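Local structure of dihydroorotate dehydrogenase (Schistosoma mansoni, 6UY4) at residues Y354-F357 / P363-H366; C75-L80 / A348-L353; V257-K262 / A320-A325; K174-A177 / A181-V184. The protein probably catalyses the FMN-dependent oxidation of (S)-dihydroorotate to orotate with a quinone as electron acceptor, a step of de novo pyrimidine synthesis. All blocks are in the same frame, centred on the assembly; numbering follows the deposited sequence.

Contact 1. Residues Y354-F357 / P363-H366; sequences YTSF and PVAH. With FMN (flavin mononucleotide), chain G.
Val-364 packs by both its methyls against the first turn of helix 355-360. CG1 meets the edge of the Phe-357 ring near its plane, 3.7 Å from CD2, and the two side chains cross at about a right angle. CG2 lies against Ser-356, 3.9 Å from its carbonyl O and 4.0 Å from its OG. With chi1 at 78°, Val-364 sets CG1 between its own backbone N and carbonyl carbon, which leaves one branch for each of the two residues. The polar end of Ser-356 is bound elsewhere, OG hydrogen-bonding to Ile-334 O.

Polar bonds hold the flavin mononucleotide from the same turn. Thr-355 grips phosphate oxygen O3P twice, from its backbone N at 2.9 Å (N-H...O 159°) and from its OG1 at 3.1 Å; Gly-304 and Gly-333 also bind the cofactor through their backbone N. A phosphate at the start of a helix, where N-H groups point outward, is the phosphate site common to many FMN- and phosphate-binding TIM barrels.

The Tyr-354 ring adds a nonpolar contact: flavin C8 sits 3.9 Å above one face, toward the rim.

Phe-357 also touches the bound naphthoquinone inhibitor and meets Phe-92 edge-to-face. The turn follows strand 350-353 after Tyr-354 and is backed by helix 364-376.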
loop_
_atom_site.group_PDB
_atom_site.type_symbol
_atom_site.label_atom_id
_atom_site.label_comp_id
_atom_site.label_asym_id
_atom_site.label_seq_id
_atom_site.Cartn_x
_atom_site.Cartn_y
_atom_site.Cartn_z
ATOM N N TYR A 354 -4.744 4.471 -3.428
ATOM C CA TYR A 354 -3.640 5.418 -3.504
ATOM C C TYR A 354 -3.848 6.364 -4.679
ATOM O O TYR A 354 -3.951 7.580 -4.495
ATOM C CB TYR A 354 -2.307 4.675 -3.642
ATOM C CG TYR A 354 -1.062 5.522 -3.454
ATOM C CD1 TYR A 354 -0.163 5.240 -2.438
ATOM C CD2 TYR A 354 -0.777 6.590 -4.300
ATOM C CE1 TYR A 354 0.974 5.997 -2.264
ATOM C CE2 TYR A 354 0.358 7.356 -4.127
ATOM C CZ TYR A 354 1.230 7.054 -3.107
ATOM O OH TYR A 354 2.366 7.811 -2.931
ATOM N N THR A 355 -3.905 5.808 -5.890
ATOM C CA THR A 355 -3.965 6.639 -7.088
ATOM C C THR A 355 -5.265 7.430 -7.155
ATOM O O THR A 355 -5.260 8.610 -7.527
ATOM C CB THR A 355 -3.797 5.773 -8.334
ATOM O OG1 THR A 355 -2.546 5.077 -8.270
ATOM C CG2 THR A 355 -3.827 6.630 -9.586
ATOM N N SER A 356 -6.389 6.805 -6.799
ATOM C CA SER A 356 -7.654 7.527 -6.792
ATOM C C SER A 356 -7.655 8.667 -5.785
ATOM O O SER A 356 -8.417 9.625 -5.952
ATOM C CB SER A 356 -8.811 6.572 -6.502
ATOM O OG SER A 356 -8.606 5.879 -5.286
ATOM N N PHE A 357 -6.823 8.590 -4.745
ATOM C CA PHE A 357 -6.672 9.725 -3.844
ATOM C C PHE A 357 -5.965 10.887 -4.530
ATOM O O PHE A 357 -6.200 12.049 -4.182
ATOM C CB PHE A 357 -5.914 9.301 -2.585
ATOM C CG PHE A 357 -5.727 10.407 -1.586
ATOM C CD1 PHE A 357 -4.539 11.118 -1.535
ATOM C CD2 PHE A 357 -6.735 10.733 -0.695
ATOM C CE1 PHE A 357 -4.361 12.135 -0.617
ATOM C CE2 PHE A 357 -6.562 11.749 0.226
ATOM C CZ PHE A 357 -5.374 12.450 0.264
ATOM N N PRO A 363 -11.994 13.700 -0.332
ATOM C CA PRO A 363 -13.330 13.078 -0.265
ATOM C C PRO A 363 -13.378 11.627 -0.730
ATOM O O PRO A 363 -14.356 10.933 -0.421
ATOM C CB PRO A 363 -14.188 13.980 -1.167
ATOM C CG PRO A 363 -13.526 15.291 -1.117
ATOM C CD PRO A 363 -12.054 14.971 -1.075
ATOM N N VAL A 364 -12.350 11.138 -1.431
ATOM C CA VAL A 364 -12.363 9.768 -1.938
ATOM C C VAL A 364 -12.481 8.751 -0.811
ATOM O O VAL A 364 -12.949 7.631 -1.037
ATOM C CB VAL A 364 -11.105 9.493 -2.796
ATOM C CG1 VAL A 364 -9.889 9.245 -1.915
ATOM C CG2 VAL A 364 -11.339 8.315 -3.735
ATOM N N ALA A 365 -12.075 9.117 0.408
ATOM C CA ALA A 365 -12.145 8.187 1.531
ATOM C C ALA A 365 -13.591 7.868 1.894
ATOM O O ALA A 365 -13.986 6.697 1.943
ATOM C CB ALA A 365 -11.394 8.764 2.732
ATOM N N HIS A 366 -14.399 8.902 2.143
ATOM C CA HIS A 366 -15.801 8.699 2.490
ATOM C C HIS A 366 -16.694 8.487 1.276
ATOM O O HIS A 366 -17.766 7.889 1.419
ATOM C CB HIS A 366 -16.325 9.883 3.305
ATOM C CG HIS A 366 -16.081 9.756 4.775
ATOM N ND1 HIS A 366 -15.043 9.013 5.296
ATOM C CD2 HIS A 366 -16.753 10.259 5.837
ATOM C CE1 HIS A 366 -15.080 9.073 6.614
ATOM N NE2 HIS A 366 -16.108 9.823 6.969
HETATM N N1 FMN G . 3.574 -0.051 -1.952
HETATM C C2 FMN G . 4.358 -0.501 -0.908
HETATM O O2 FMN G . 4.130 -1.596 -0.396
HETATM N N3 FMN G . 5.396 0.275 -0.434
HETATM C C4 FMN G . 5.658 1.504 -1.002
HETATM O O4 FMN G . 6.584 2.195 -0.580
HETATM C C4A FMN G . 4.872 1.962 -2.054
HETATM N N5 FMN G . 5.130 3.189 -2.627
HETATM C C5A FMN G . 4.347 3.644 -3.668
HETATM C C6 FMN G . 4.611 4.884 -4.239
HETATM C C7 FMN G . 3.830 5.348 -5.290
HETATM C C7M FMN G . 4.121 6.686 -5.903
HETATM C C8 FMN G . 2.781 4.570 -5.770
HETATM C C8M FMN G . 1.935 5.068 -6.905
HETATM C C9 FMN G . 2.519 3.329 -5.198
HETATM C C9A FMN G . 3.299 2.862 -4.145
HETATM N N10 FMN G . 3.042 1.630 -3.568
HETATM C C10 FMN G . 3.828 1.179 -2.527
HETATM C "C1'" FMN G . 1.923 0.765 -4.066
HETATM C "C2'" FMN G . 0.621 1.112 -3.355
HETATM O "O2'" FMN G . 0.800 1.031 -1.959
HETATM C "C3'" FMN G . -0.492 0.157 -3.763
HETATM O "O3'" FMN G . -0.057 -1.174 -3.592
HETATM C "C4'" FMN G . -0.931 0.361 -5.209
HETATM O "O4'" FMN G . -0.627 1.668 -5.646
HETATM C "C5'" FMN G . -2.432 0.138 -5.296
HETATM O "O5'" FMN G . -2.930 0.563 -6.539
HETATM P P FMN G . -3.953 1.803 -6.575
HETATM O O1P FMN G . -4.390 2.009 -8.003
HETATM O O2P FMN G . -5.142 1.531 -5.684
HETATM O O3P FMN G . -3.228 3.036 -6.099
#

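Contact 2. Residues C75-L80 / A348-L353; sequences CKVFGL and ASLVQL
Leu-350 overlaps Val-77 tip to tip, its CD2 3.9 Å from Val-77 CG2, where a small antiparallel hairpin closes over one end of the TIM barrel. The hairpin pairs strand 75-77 with strand 80-82, whereas Leu-350 lies on strand 350-353 of the parallel barrel sheet, between strands 86-88 and 328-331. The contact is apolar and partly buried, and it joins the two sheets through side chains.

Cys-75 and Val-77, two residues apart on one strand, both direct their side chains at the barrel. Cys-75 SG reaches the same methyl of Leu-350, 4.1 Å from CD2, so that this one methyl touches both side chains of the hairpin strand. Val-77 CG2 stands anti to its carbonyl carbon (chi1 -173° places the other methyl, CG1, anti to the backbone N), and it also touches Ser-349 at CB, 4.2 Å away. Lys-76, between them, points away from the barrel. Phe-82 of the second hairpin strand touches Cys-75, Val-77 and Leu-350 alike, completing a small apolar cluster at this end of the barrel.

The hairpin is closed by a type I' turn from Val-77 to Leu-80, with Phe-78 and Gly-79 at its corners, both with positive phi. Val-77 and Leu-80 bond in both directions: Val-77 N gives to Leu-80 O at 3.1 Å, and Leu-80 N gives to Val-77 O at 2.9 Å. Beside the turn, the Phe-78 ring turns one face to its neighbour, with Val-77 CG1 3.5 Å above the ring plane and offset toward the rim.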
loop_
_atom_site.group_PDB
_atom_site.type_symbol
_atom_site.label_atom_id
_atom_site.label_comp_id
_atom_site.label_asym_id
_atom_site.label_seq_id
_atom_site.Cartn_x
_atom_site.Cartn_y
_atom_site.Cartn_z
ATOM N N CYS A 75 -16.198 -2.925 10.998
ATOM C CA CYS A 75 -15.731 -4.299 10.908
ATOM C C CYS A 75 -14.647 -4.539 11.948
ATOM O O CYS A 75 -14.123 -3.607 12.564
ATOM C CB CYS A 75 -15.210 -4.620 9.501
ATOM S SG CYS A 75 -14.063 -3.394 8.829
ATOM N N LYS A 76 -14.316 -5.815 12.137
ATOM C CA LYS A 76 -13.283 -6.243 13.075
ATOM C C LYS A 76 -12.330 -7.175 12.340
ATOM O O LYS A 76 -12.712 -8.288 11.965
ATOM C CB LYS A 76 -13.894 -6.934 14.295
ATOM C CG LYS A 76 -14.703 -6.007 15.189
ATOM C CD LYS A 76 -15.382 -6.769 16.314
ATOM C CE LYS A 76 -16.427 -7.734 15.779
ATOM N NZ LYS A 76 -17.129 -8.452 16.879
ATOM N N VAL A 77 -11.099 -6.718 12.125
ATOM C CA VAL A 77 -10.063 -7.502 11.464
ATOM C C VAL A 77 -8.849 -7.548 12.381
ATOM O O VAL A 77 -8.441 -6.515 12.926
ATOM C CB VAL A 77 -9.686 -6.916 10.090
ATOM C CG1 VAL A 77 -8.728 -7.842 9.362
ATOM C CG2 VAL A 77 -10.936 -6.672 9.255
ATOM N N PHE A 78 -8.277 -8.743 12.551
ATOM C CA PHE A 78 -7.178 -8.977 13.490
ATOM C C PHE A 78 -7.543 -8.529 14.902
ATOM O O PHE A 78 -6.684 -8.079 15.664
ATOM C CB PHE A 78 -5.887 -8.288 13.035
ATOM C CG PHE A 78 -5.536 -8.538 11.598
ATOM C CD1 PHE A 78 -5.252 -9.817 11.151
ATOM C CD2 PHE A 78 -5.474 -7.488 10.697
ATOM C CE1 PHE A 78 -4.926 -10.047 9.828
ATOM C CE2 PHE A 78 -5.148 -7.711 9.372
ATOM C CZ PHE A 78 -4.873 -8.992 8.938
ATOM N N GLY A 79 -8.821 -8.644 15.258
ATOM C CA GLY A 79 -9.288 -8.177 16.546
ATOM C C GLY A 79 -9.296 -6.677 16.720
ATOM O O GLY A 79 -9.446 -6.201 17.850
ATOM N N LEU A 80 -9.139 -5.914 15.642
ATOM C CA LEU A 80 -9.099 -4.460 15.694
ATOM C C LEU A 80 -10.378 -3.885 15.103
ATOM O O LEU A 80 -10.900 -4.401 14.110
ATOM C CB LEU A 80 -7.886 -3.916 14.936
ATOM C CG LEU A 80 -6.512 -4.318 15.476
ATOM C CD1 LEU A 80 -5.410 -3.810 14.562
ATOM C CD2 LEU A 80 -6.324 -3.794 16.889
ATOM N N ALA A 348 -11.787 -10.222 0.086
ATOM C CA ALA A 348 -11.052 -9.247 0.876
ATOM C C ALA A 348 -11.863 -8.817 2.091
ATOM O O ALA A 348 -13.089 -8.689 2.025
ATOM C CB ALA A 348 -10.693 -8.025 0.030
ATOM N N SER A 349 -11.167 -8.603 3.207
ATOM C CA SER A 349 -11.783 -8.062 4.410
ATOM C C SER A 349 -11.520 -6.575 4.591
ATOM O O SER A 349 -12.295 -5.901 5.279
ATOM C CB SER A 349 -11.288 -8.818 5.650
ATOM O OG SER A 349 -11.671 -10.181 5.600
ATOM N N LEU A 350 -10.449 -6.060 3.995
ATOM C CA LEU A 350 -10.146 -4.638 3.981
ATOM C C LEU A 350 -9.773 -4.234 2.563
ATOM O O LEU A 350 -9.451 -5.076 1.721
ATOM C CB LEU A 350 -9.006 -4.292 4.949
ATOM C CG LEU A 350 -9.271 -4.515 6.439
ATOM C CD1 LEU A 350 -8.019 -4.237 7.256
ATOM C CD2 LEU A 350 -10.424 -3.645 6.912
ATOM N N VAL A 351 -9.824 -2.928 2.299
ATOM C CA VAL A 351 -9.460 -2.387 0.996
ATOM C C VAL A 351 -8.614 -1.137 1.194
ATOM O O VAL A 351 -8.768 -0.406 2.176
ATOM C CB VAL A 351 -10.699 -2.074 0.126
ATOM C CG1 VAL A 351 -11.405 -3.358 -0.287
ATOM C CG2 VAL A 351 -11.652 -1.146 0.859
ATOM N N GLN A 352 -7.705 -0.901 0.248
ATOM C CA GLN A 352 -6.818 0.254 0.283
ATOM C C GLN A 352 -6.751 0.881 -1.103
ATOM O O GLN A 352 -7.054 0.242 -2.113
ATOM C CB GLN A 352 -5.408 -0.122 0.759
ATOM C CG GLN A 352 -5.342 -0.640 2.186
ATOM C CD GLN A 352 -3.959 -1.140 2.562
ATOM O OE1 GLN A 352 -3.039 -1.133 1.743
ATOM N NE2 GLN A 352 -3.807 -1.580 3.805
ATOM N N LEU A 353 -6.343 2.148 -1.136
ATOM C CA LEU A 353 -6.240 2.891 -2.384
ATOM C C LEU A 353 -5.072 3.863 -2.290
ATOM O O LEU A 353 -4.485 4.066 -1.223
ATOM C CB LEU A 353 -7.548 3.625 -2.707
ATOM C CG LEU A 353 -8.113 4.603 -1.670
ATOM C CD1 LEU A 353 -7.580 6.018 -1.876
ATOM C CD2 LEU A 353 -9.635 4.594 -1.697
#

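Contact 3. Residues V257-K262 / A320-A325; sequences VALDSK and ALTKGA
Leu-259 pushes one methyl against the backbone of Thr-322: its CD1 lies 3.7 Å from Thr-322 CA and 4.0 Å from Thr-322 CB. Leu-259 has the larger share of the buried surface, and the two side chains cross at about a right angle. CG2 of Thr-322 flanks the same methyl, 4.1 Å from CD1. Leu-259 reaches across because its side chain is extended, with chi2 at -175° carrying CD1 outward from the end of its helix.

The hydroxyl of Thr-322 takes no part in this packing. OG1 bonds to Val-318 O, four residues back, and receives a weak bond from Gly-324 N.

Helices 248-259 and 305-321 are outer helices of the TIM barrel, whose C-terminal ends come together here. Val-255, a turn before Leu-259, extends the packing between them by touching Leu-321 and Thr-322. Beyond Thr-322 the chain reverses in a type I' turn to Ala-325, whose N bonds to Thr-322 O, and Ala-325 presents its methyl toward the other helix end. On the Leu-259 side the chain leaves the helix at Asp-260, which forms an Asx turn: OD2 accepts from Lys-262 N at 3.3 Å, met from above the carboxylate plane.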
loop_
_atom_site.group_PDB
_atom_site.type_symbol
_atom_site.label_atom_id
_atom_site.label_comp_id
_atom_site.label_asym_id
_atom_site.label_seq_id
_atom_site.Cartn_x
_atom_site.Cartn_y
_atom_site.Cartn_z
ATOM N N VAL A 257 3.495 -21.494 1.572
ATOM C CA VAL A 257 4.435 -21.114 2.623
ATOM C C VAL A 257 3.752 -20.222 3.652
ATOM O O VAL A 257 3.997 -20.339 4.859
ATOM C CB VAL A 257 5.673 -20.431 2.009
ATOM C CG1 VAL A 257 6.581 -19.891 3.101
ATOM C CG2 VAL A 257 6.428 -21.407 1.119
ATOM N N ALA A 258 2.876 -19.325 3.194
ATOM C CA ALA A 258 2.187 -18.414 4.100
ATOM C C ALA A 258 1.214 -19.132 5.026
ATOM O O ALA A 258 0.873 -18.590 6.083
ATOM C CB ALA A 258 1.443 -17.345 3.300
ATOM N N LEU A 259 0.761 -20.330 4.660
ATOM C CA LEU A 259 -0.209 -21.066 5.457
ATOM C C LEU A 259 0.383 -22.261 6.190
ATOM O O LEU A 259 -0.331 -22.896 6.973
ATOM C CB LEU A 259 -1.371 -21.544 4.573
ATOM C CG LEU A 259 -2.248 -20.453 3.955
ATOM C CD1 LEU A 259 -3.420 -21.069 3.211
ATOM C CD2 LEU A 259 -2.733 -19.479 5.019
ATOM N N ASP A 260 1.652 -22.587 5.961
ATOM C CA ASP A 260 2.271 -23.701 6.663
ATOM C C ASP A 260 2.359 -23.397 8.154
ATOM O O ASP A 260 2.637 -22.265 8.557
ATOM C CB ASP A 260 3.661 -23.984 6.096
ATOM C CG ASP A 260 4.300 -25.216 6.706
ATOM O OD1 ASP A 260 3.748 -26.323 6.526
ATOM O OD2 ASP A 260 5.351 -25.079 7.364
ATOM N N SER A 261 2.115 -24.422 8.976
ATOM C CA SER A 261 2.058 -24.217 10.421
ATOM C C SER A 261 3.374 -23.685 10.974
ATOM O O SER A 261 3.374 -22.928 11.951
ATOM C CB SER A 261 1.675 -25.521 11.121
ATOM O OG SER A 261 2.600 -26.552 10.821
ATOM N N LYS A 262 4.503 -24.061 10.367
ATOM C CA LYS A 262 5.792 -23.579 10.850
ATOM C C LYS A 262 6.051 -22.128 10.462
ATOM O O LYS A 262 6.828 -21.449 11.142
ATOM C CB LYS A 262 6.919 -24.470 10.325
ATOM C CG LYS A 262 6.859 -25.904 10.824
ATOM N N ALA A 320 -9.143 -18.128 -3.043
ATOM C CA ALA A 320 -9.502 -19.523 -3.266
ATOM C C ALA A 320 -8.416 -20.468 -2.768
ATOM O O ALA A 320 -8.719 -21.549 -2.252
ATOM C CB ALA A 320 -9.777 -19.764 -4.751
ATOM N N LEU A 321 -7.147 -20.075 -2.908
ATOM C CA LEU A 321 -6.054 -20.939 -2.472
ATOM C C LEU A 321 -5.966 -21.001 -0.952
ATOM O O LEU A 321 -5.636 -22.049 -0.387
ATOM C CB LEU A 321 -4.733 -20.452 -3.067
ATOM C CG LEU A 321 -4.673 -20.397 -4.594
ATOM C CD1 LEU A 321 -3.322 -19.878 -5.063
ATOM C CD2 LEU A 321 -4.965 -21.765 -5.189
ATOM N N THR A 322 -6.254 -19.890 -0.273
ATOM C CA THR A 322 -6.230 -19.866 1.183
ATOM C C THR A 322 -7.482 -20.464 1.808
ATOM O O THR A 322 -7.498 -20.685 3.024
ATOM C CB THR A 322 -6.060 -18.433 1.695
ATOM O OG1 THR A 322 -7.203 -17.652 1.321
ATOM C CG2 THR A 322 -4.804 -17.800 1.115
ATOM N N LYS A 323 -8.522 -20.724 1.012
ATOM C CA LYS A 323 -9.814 -21.196 1.514
ATOM C C LYS A 323 -10.397 -20.242 2.553
ATOM O O LYS A 323 -11.147 -20.656 3.442
ATOM C CB LYS A 323 -9.709 -22.616 2.079
ATOM C CG LYS A 323 -9.541 -23.689 1.015
ATOM C CD LYS A 323 -9.365 -25.070 1.627
ATOM C CE LYS A 323 -8.032 -25.193 2.341
ATOM N NZ LYS A 323 -7.796 -26.576 2.835
ATOM N N GLY A 324 -10.062 -18.957 2.446
ATOM C CA GLY A 324 -10.558 -17.966 3.379
ATOM C C GLY A 324 -10.021 -18.086 4.785
ATOM O O GLY A 324 -10.675 -17.635 5.728
ATOM N N ALA A 325 -8.836 -18.675 4.957
ATOM C CA ALA A 325 -8.310 -18.907 6.298
ATOM C C ALA A 325 -7.760 -17.632 6.927
ATOM O O ALA A 325 -7.882 -17.438 8.141
ATOM C CB ALA A 325 -7.231 -19.988 6.258
#

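Contact 4. Residues K174-A177 / A181-V184; sequences KTSA and ADYV
This is a small polar contact at the protein surface, between the loop that follows strand 165-170 and the first turns of helix 179-190, to which the loop leads. A single pair of side chains carries it, Ser-176 from the loop and Asp-182 from the helix, and just 72 Å² is buried in all.

Ser-176 OG gives a weak hydrogen bond to Asp-182 OD2 at 2.9 Å. The hydroxyl lies near both oxygens of the carboxylate, with OD1 of Asp-182 3.1 Å from OG of Ser-176. The serine's chi1 of 177° turns OG away from its own backbone N and out toward the helix. Asp-182 answers with CG anti to its carbonyl carbon (chi1 -67°), which sends the carboxylate off the helix toward the loop. The two side chains thus meet across the gap between loop and helix, each directed at the other from its CA, and the closest pair of backbone positions, the CA atoms of Ser-176 and Asp-182, stays 7.6 Å apart.

OD2 has a second partner in the same loop, the backbone N of Asn-173. It thus takes a hydrogen bond from Asn-173 N and a weak one from Ser-176 OG, linking two points of the loop to the helix. Asp-182 also touches Pro-117.

The next residue, Tyr-183, is buried and packs on Leu-221 of helix 215-230. The whole arrangement is a beta-alpha connection of the TIM barrel, in which strand 165-170 passes through a loop into its outer helix.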
loop_
_atom_site.group_PDB
_atom_site.type_symbol
_atom_site.label_atom_id
_atom_site.label_comp_id
_atom_site.label_asym_id
_atom_site.label_seq_id
_atom_site.Cartn_x
_atom_site.Cartn_y
_atom_site.Cartn_z
ATOM N N LYS A 174 18.961 -0.821 -0.174
ATOM C CA LYS A 174 19.486 -1.247 -1.468
ATOM C C LYS A 174 20.838 -1.934 -1.315
ATOM O O LYS A 174 21.096 -2.960 -1.954
ATOM C CB LYS A 174 19.596 -0.046 -2.409
ATOM C CG LYS A 174 20.065 -0.382 -3.817
ATOM C CD LYS A 174 20.227 0.882 -4.653
ATOM C CE LYS A 174 20.648 0.561 -6.080
ATOM N NZ LYS A 174 19.607 -0.216 -6.809
ATOM N N THR A 175 21.707 -1.386 -0.467
ATOM C CA THR A 175 23.039 -1.924 -0.237
ATOM C C THR A 175 23.073 -2.941 0.898
ATOM O O THR A 175 24.131 -3.144 1.506
ATOM C CB THR A 175 24.018 -0.785 0.053
ATOM O OG1 THR A 175 23.800 -0.296 1.383
ATOM C CG2 THR A 175 23.803 0.354 -0.930
ATOM N N SER A 176 21.947 -3.583 1.193
ATOM C CA SER A 176 21.875 -4.491 2.329
ATOM C C SER A 176 22.587 -5.803 2.026
ATOM O O SER A 176 22.497 -6.339 0.918
ATOM C CB SER A 176 20.418 -4.762 2.697
ATOM O OG SER A 176 20.328 -5.700 3.754
ATOM N N ALA A 177 23.298 -6.321 3.028
ATOM C CA ALA A 177 23.943 -7.621 2.896
ATOM C C ALA A 177 22.923 -8.749 3.001
ATOM O O ALA A 177 22.775 -9.559 2.080
ATOM C CB ALA A 177 25.036 -7.779 3.957
ATOM N N ALA A 181 17.510 -9.986 7.272
ATOM C CA ALA A 181 17.876 -9.348 8.533
ATOM C C ALA A 181 17.254 -7.961 8.645
ATOM O O ALA A 181 16.885 -7.528 9.743
ATOM C CB ALA A 181 19.395 -9.270 8.662
ATOM N N ASP A 182 17.130 -7.253 7.519
ATOM C CA ASP A 182 16.486 -5.943 7.537
ATOM C C ASP A 182 15.006 -6.063 7.877
ATOM O O ASP A 182 14.472 -5.247 8.638
ATOM C CB ASP A 182 16.667 -5.247 6.190
ATOM C CG ASP A 182 18.110 -4.874 5.916
ATOM O OD1 ASP A 182 19.007 -5.430 6.586
ATOM O OD2 ASP A 182 18.346 -4.018 5.040
ATOM N N TYR A 183 14.328 -7.068 7.319
ATOM C CA TYR A 183 12.923 -7.280 7.649
ATOM C C TYR A 183 12.754 -7.673 9.110
ATOM O O TYR A 183 11.814 -7.222 9.775
ATOM C CB TYR A 183 12.319 -8.344 6.731
ATOM C CG TYR A 183 12.247 -7.931 5.278
ATOM C CD1 TYR A 183 11.400 -6.910 4.869
ATOM C CD2 TYR A 183 13.015 -8.571 4.313
ATOM C CE1 TYR A 183 11.325 -6.531 3.544
ATOM C CE2 TYR A 183 12.947 -8.198 2.982
ATOM C CZ TYR A 183 12.101 -7.177 2.605
ATOM O OH TYR A 183 12.027 -6.802 1.284
ATOM N N VAL A 184 13.658 -8.508 9.627
ATOM C CA VAL A 184 13.596 -8.896 11.035
ATOM C C VAL A 184 13.831 -7.687 11.931
ATOM O O VAL A 184 13.153 -7.511 12.951
ATOM C CB VAL A 184 14.605 -10.024 11.323
ATOM C CG1 VAL A 184 14.744 -10.251 12.819
ATOM C CG2 VAL A 184 14.176 -11.308 10.630
#

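In the fold
All four contacts belong to one TIM barrel. Contacts 1 and 2 are joined directly: strand 350-353 runs into helix 355-360, and Val-364 CG1 packs on Leu-353 CD1 at 4.0 Å, although their centres are about 17 Å apart. Contact 2, between residues far apart in sequence, brackets contact 4 and then contact 3 along the chain; contact 1 comes last. Contact 3 joins the ends of two outer helices, and contact 4 a loop and the outer helix it leads into; their centres are about 26 Å apart, across the chain's centre from contact 1. The last barrel strand leads from the hairpin at one end to the FMN phosphate and the inhibitor pocket at the other.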